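Local structure of cellulose synthase 1 (Gluconacetobacter xylinus, 4I86) at residues K6-V18 and T30-V43. The protein is a cellulose synthase subunit whose C-terminal regulatory part is a PilZ domain, a beta-barrel type module that binds cyclic di-GMP. Residues are numbered along the deposited sequence; the frame is centred on the assembly and turned at random.
Sequences KRNSHRIPATIPV and TGVTEDLSMGGAAV
The hydroxyl of Thr-33 supplies bonds that would otherwise run from backbone to backbone, linking Ala-14 O and Ile-16 N where the two antiparallel ladders of this PilZ-domain sheet slip by one residue. Thr-33 OG1 donates to Ala-14 O at 2.6 Å and accepts from Ile-16 N at 2.9 Å, so one side-chain oxygen bridges the break. Its chi1 of 63° sets OG1 between the backbone N and carbonyl carbon and swings CG2 toward Val-18, whose CG1 it meets tightly at 3.4 Å. On one flank of the slip Ile-12 pairs with Leu-36 through two backbone hydrogen bonds; on the other Val-18 pairs likewise with Gly-31, within the hairpin of strands 17-22 and 28-36. Glu-34 and Asp-35 both face Ala-42, a classic beta bulge at the place where the chain turns a corner. Val-18 CG2 reaches Val-43 CG1 at 3.6 Å, while Leu-36 packs against Leu-100 and Leu-104 of helix 91-105. Toward the N-terminal end, Met-38 N gives Ser-9 O a nearly straight bond (172°), and the Met-38 side chain runs beside His-10, with Met-38 CG 3.6 Å from His-10 ND1. Arg-11 NE and Asp-35 OD2 stand 4.1 Å apart, beyond a salt bridge, and with OD2 well out of the guanidinium plane any attraction is probably electrostatic only; Arg-11 CD lies nearer OD2, at 3.3 Å. Over the slip, a water donates to Thr-33 O at 2.7 Å.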
loop_
_atom_site.group_PDB
_atom_site.type_symbol
_atom_site.label_atom_id
_atom_site.label_comp_id
_atom_site.label_asym_id
_atom_site.label_seq_id
_atom_site.Cartn_x
_atom_site.Cartn_y
_atom_site.Cartn_z
ATOM N N LYS A 6 7.766 12.112 15.092
ATOM C CA LYS A 6 8.875 11.327 14.555
ATOM C C LYS A 6 8.485 9.853 14.451
ATOM O O LYS A 6 7.900 9.272 15.375
ATOM C CB LYS A 6 10.157 11.528 15.369
ATOM C CG LYS A 6 11.403 11.740 14.499
ATOM C CD LYS A 6 12.597 12.270 15.293
ATOM C CE LYS A 6 13.560 11.148 15.665
ATOM N NZ LYS A 6 14.834 11.671 16.236
ATOM N N ARG A 7 8.814 9.261 13.308
ATOM C CA ARG A 7 8.281 7.960 12.934
ATOM C C ARG A 7 9.379 7.007 12.458
ATOM O O ARG A 7 10.134 7.329 11.533
ATOM C CB ARG A 7 7.254 8.168 11.815
ATOM C CG ARG A 7 6.212 7.076 11.699
ATOM C CD ARG A 7 4.847 7.685 11.427
ATOM N NE ARG A 7 3.837 6.662 11.171
ATOM C CZ ARG A 7 3.042 6.643 10.104
ATOM N NH1 ARG A 7 2.151 5.668 9.952
ATOM N NH2 ARG A 7 3.137 7.604 9.187
ATOM N N ASN A 8 9.488 5.840 13.090
ATOM C CA ASN A 8 10.389 4.815 12.569
ATOM C C ASN A 8 9.676 4.070 11.447
ATOM O O ASN A 8 8.478 3.799 11.551
ATOM C CB ASN A 8 10.857 3.860 13.669
ATOM C CG ASN A 8 12.241 4.219 14.210
ATOM O OD1 ASN A 8 13.089 4.766 13.490
ATOM N ND2 ASN A 8 12.475 3.909 15.483
ATOM N N SER A 9 10.388 3.766 10.367
ATOM C CA SER A 9 9.738 3.176 9.193
ATOM C C SER A 9 9.295 1.742 9.460
ATOM O O SER A 9 8.215 1.316 9.023
ATOM C CB SER A 9 10.654 3.229 7.958
ATOM O OG SER A 9 11.806 2.417 8.122
ATOM N N HIS A 10 10.118 0.998 10.196
ATOM C CA HIS A 10 9.923 -0.442 10.290
ATOM C C HIS A 10 9.827 -0.988 8.863
ATOM O O HIS A 10 8.931 -1.784 8.549
ATOM C CB HIS A 10 8.665 -0.797 11.102
ATOM C CG HIS A 10 8.730 -0.364 12.535
ATOM N ND1 HIS A 10 8.237 0.849 12.976
ATOM C CD2 HIS A 10 9.267 -0.969 13.628
ATOM C CE1 HIS A 10 8.457 0.965 14.276
ATOM N NE2 HIS A 10 9.076 -0.116 14.693
ATOM N N ARG A 11 10.749 -0.544 8.004
ATOM C CA ARG A 11 10.859 -1.064 6.634
ATOM C C ARG A 11 11.038 -2.582 6.603
ATOM O O ARG A 11 12.084 -3.101 6.992
ATOM C CB ARG A 11 12.070 -0.451 5.935
ATOM C CG ARG A 11 12.174 -0.808 4.459
ATOM C CD ARG A 11 11.341 0.169 3.667
ATOM N NE ARG A 11 11.191 1.397 4.443
ATOM C CZ ARG A 11 11.845 2.528 4.205
ATOM N NH1 ARG A 11 12.688 2.613 3.184
ATOM N NH2 ARG A 11 11.638 3.581 4.981
ATOM N N ILE A 12 10.036 -3.296 6.112
ATOM C CA ILE A 12 10.152 -4.742 5.968
ATOM C C ILE A 12 10.012 -5.162 4.506
ATOM O O ILE A 12 8.914 -5.108 3.941
ATOM C CB ILE A 12 9.124 -5.497 6.868
ATOM C CG1 ILE A 12 9.060 -6.977 6.515
ATOM C CG2 ILE A 12 7.749 -4.877 6.752
ATOM C CD1 ILE A 12 10.349 -7.731 6.796
ATOM N N PRO A 13 11.139 -5.551 3.876
ATOM C CA PRO A 13 11.073 -6.177 2.547
ATOM C C PRO A 13 10.221 -7.442 2.584
ATOM O O PRO A 13 10.459 -8.330 3.408
ATOM C CB PRO A 13 12.537 -6.539 2.246
ATOM C CG PRO A 13 13.309 -6.286 3.540
ATOM C CD PRO A 13 12.528 -5.263 4.288
ATOM N N ALA A 14 9.238 -7.519 1.700
ATOM C CA ALA A 14 8.316 -8.646 1.688
ATOM C C ALA A 14 7.590 -8.710 0.361
ATOM O O ALA A 14 7.330 -7.688 -0.272
ATOM C CB ALA A 14 7.318 -8.535 2.827
ATOM N N THR A 15 7.262 -9.927 -0.054
ATOM C CA THR A 15 6.603 -10.146 -1.320
ATOM C C THR A 15 5.222 -10.736 -1.070
ATOM O O THR A 15 5.091 -11.918 -0.729
ATOM C CB THR A 15 7.412 -11.118 -2.207
ATOM O OG1 THR A 15 8.694 -10.546 -2.491
ATOM C CG2 THR A 15 6.672 -11.382 -3.524
ATOM N N ILE A 16 4.190 -9.910 -1.232
ATOM C CA ILE A 16 2.821 -10.377 -1.062
ATOM C C ILE A 16 1.907 -9.792 -2.111
ATOM O O ILE A 16 2.026 -8.612 -2.463
ATOM C CB ILE A 16 2.277 -10.127 0.378
ATOM C CG1 ILE A 16 2.064 -8.645 0.659
ATOM C CG2 ILE A 16 3.220 -10.725 1.417
ATOM C CD1 ILE A 16 1.369 -8.396 1.976
ATOM N N PRO A 17 0.998 -10.625 -2.639
ATOM C CA PRO A 17 0.055 -10.173 -3.659
ATOM C C PRO A 17 -0.808 -9.034 -3.110
ATOM O O PRO A 17 -1.247 -9.071 -1.951
ATOM C CB PRO A 17 -0.821 -11.415 -3.910
ATOM C CG PRO A 17 -0.005 -12.561 -3.405
ATOM C CD PRO A 17 0.779 -12.030 -2.254
ATOM N N VAL A 18 -1.065 -8.042 -3.950
ATOM C CA VAL A 18 -1.955 -6.960 -3.576
ATOM C C VAL A 18 -2.782 -6.559 -4.779
ATOM O O VAL A 18 -2.377 -6.787 -5.924
ATOM C CB VAL A 18 -1.162 -5.738 -3.060
ATOM C CG1 VAL A 18 -0.376 -6.097 -1.807
ATOM C CG2 VAL A 18 -0.220 -5.224 -4.142
ATOM N N THR A 30 -3.203 -5.317 -10.292
ATOM C CA THR A 30 -2.700 -6.316 -9.365
ATOM C C THR A 30 -1.174 -6.228 -9.377
ATOM O O THR A 30 -0.603 -5.669 -10.311
ATOM C CB THR A 30 -3.190 -7.723 -9.793
ATOM O OG1 THR A 30 -4.628 -7.732 -9.795
ATOM C CG2 THR A 30 -2.698 -8.790 -8.839
ATOM N N GLY A 31 -0.519 -6.764 -8.345
ATOM C CA GLY A 31 0.929 -6.678 -8.218
ATOM C C GLY A 31 1.430 -7.450 -7.015
ATOM O O GLY A 31 0.647 -8.151 -6.373
ATOM N N VAL A 32 2.733 -7.363 -6.722
ATOM C CA VAL A 32 3.258 -7.881 -5.468
ATOM C C VAL A 32 4.058 -6.800 -4.766
ATOM O O VAL A 32 4.638 -5.920 -5.410
ATOM C CB VAL A 32 4.151 -9.149 -5.639
ATOM C CG1 VAL A 32 3.327 -10.344 -6.100
ATOM C CG2 VAL A 32 5.308 -8.873 -6.593
ATOM N N THR A 33 4.106 -6.874 -3.443
ATOM C CA THR A 33 4.827 -5.868 -2.680
ATOM C C THR A 33 6.332 -6.076 -2.810
ATOM O O THR A 33 6.790 -7.177 -3.126
ATOM C CB THR A 33 4.442 -5.909 -1.201
ATOM O OG1 THR A 33 4.819 -7.182 -0.647
ATOM C CG2 THR A 33 2.938 -5.695 -1.056
ATOM N N GLU A 34 7.091 -5.016 -2.549
ATOM C CA GLU A 34 8.545 -5.115 -2.468
ATOM C C GLU A 34 8.980 -4.833 -1.033
ATOM O O GLU A 34 9.780 -5.565 -0.445
ATOM C CB GLU A 34 9.189 -4.123 -3.436
ATOM C CG GLU A 34 8.902 -4.434 -4.900
ATOM C CD GLU A 34 9.353 -3.325 -5.825
ATOM O OE1 GLU A 34 10.132 -2.462 -5.368
ATOM O OE2 GLU A 34 8.922 -3.309 -6.999
ATOM N N ASP A 35 8.428 -3.771 -0.460
ATOM C CA ASP A 35 8.655 -3.492 0.945
ATOM C C ASP A 35 7.434 -2.797 1.517
ATOM O O ASP A 35 6.646 -2.195 0.781
ATOM C CB ASP A 35 9.872 -2.600 1.124
ATOM C CG ASP A 35 9.623 -1.191 0.633
ATOM O OD1 ASP A 35 10.001 -0.906 -0.517
ATOM O OD2 ASP A 35 9.032 -0.376 1.381
ATOM N N LEU A 36 7.277 -2.895 2.829
ATOM C CA LEU A 36 6.191 -2.228 3.528
ATOM C C LEU A 36 6.829 -1.506 4.693
ATOM O O LEU A 36 7.821 -1.965 5.231
ATOM C CB LEU A 36 5.168 -3.250 4.038
ATOM C CG LEU A 36 4.379 -3.934 2.916
ATOM C CD1 LEU A 36 3.650 -5.150 3.412
ATOM C CD2 LEU A 36 3.390 -2.970 2.325
ATOM N N SER A 37 6.272 -0.361 5.064
ATOM C CA SER A 37 6.732 0.353 6.243
ATOM C C SER A 37 5.530 0.982 6.926
ATOM O O SER A 37 4.407 0.940 6.396
ATOM C CB SER A 37 7.731 1.446 5.850
ATOM O OG SER A 37 7.138 2.306 4.896
ATOM N N MET A 38 5.763 1.574 8.091
ATOM C CA MET A 38 4.731 2.370 8.740
ATOM C C MET A 38 4.337 3.581 7.876
ATOM O O MET A 38 3.268 4.158 8.058
ATOM C CB MET A 38 5.196 2.822 10.129
ATOM C CG MET A 38 5.189 1.715 11.183
ATOM S SD MET A 38 3.629 0.814 11.337
ATOM C CE MET A 38 2.448 2.144 11.653
ATOM N N GLY A 39 5.194 3.961 6.931
ATOM C CA GLY A 39 4.916 5.114 6.085
ATOM C C GLY A 39 4.105 4.773 4.833
ATOM O O GLY A 39 3.247 5.543 4.395
ATOM N N GLY A 40 4.384 3.616 4.253
ATOM C CA GLY A 40 3.708 3.199 3.040
ATOM C C GLY A 40 4.186 1.889 2.451
ATOM O O GLY A 40 4.594 0.959 3.171
ATOM N N ALA A 41 4.109 1.807 1.125
ATOM C CA ALA A 41 4.421 0.566 0.422
ATOM C C ALA A 41 5.191 0.820 -0.863
ATOM O O ALA A 41 5.029 1.857 -1.498
ATOM C CB ALA A 41 3.137 -0.196 0.113
ATOM N N ALA A 42 6.030 -0.134 -1.244
ATOM C CA ALA A 42 6.577 -0.155 -2.600
ATOM C C ALA A 42 6.077 -1.427 -3.258
ATOM O O ALA A 42 6.239 -2.516 -2.708
ATOM C CB ALA A 42 8.111 -0.117 -2.583
ATOM N N VAL A 43 5.463 -1.288 -4.430
ATOM C CA VAL A 43 4.827 -2.436 -5.079
ATOM C C VAL A 43 5.297 -2.672 -6.518
ATOM O O VAL A 43 5.376 -1.734 -7.322
ATOM C CB VAL A 43 3.293 -2.282 -5.111
ATOM C CG1 VAL A 43 2.632 -3.562 -5.652
ATOM C CG2 VAL A 43 2.748 -1.924 -3.717
HETATM O O HOH W 1 8.884 -8.634 -3.947
#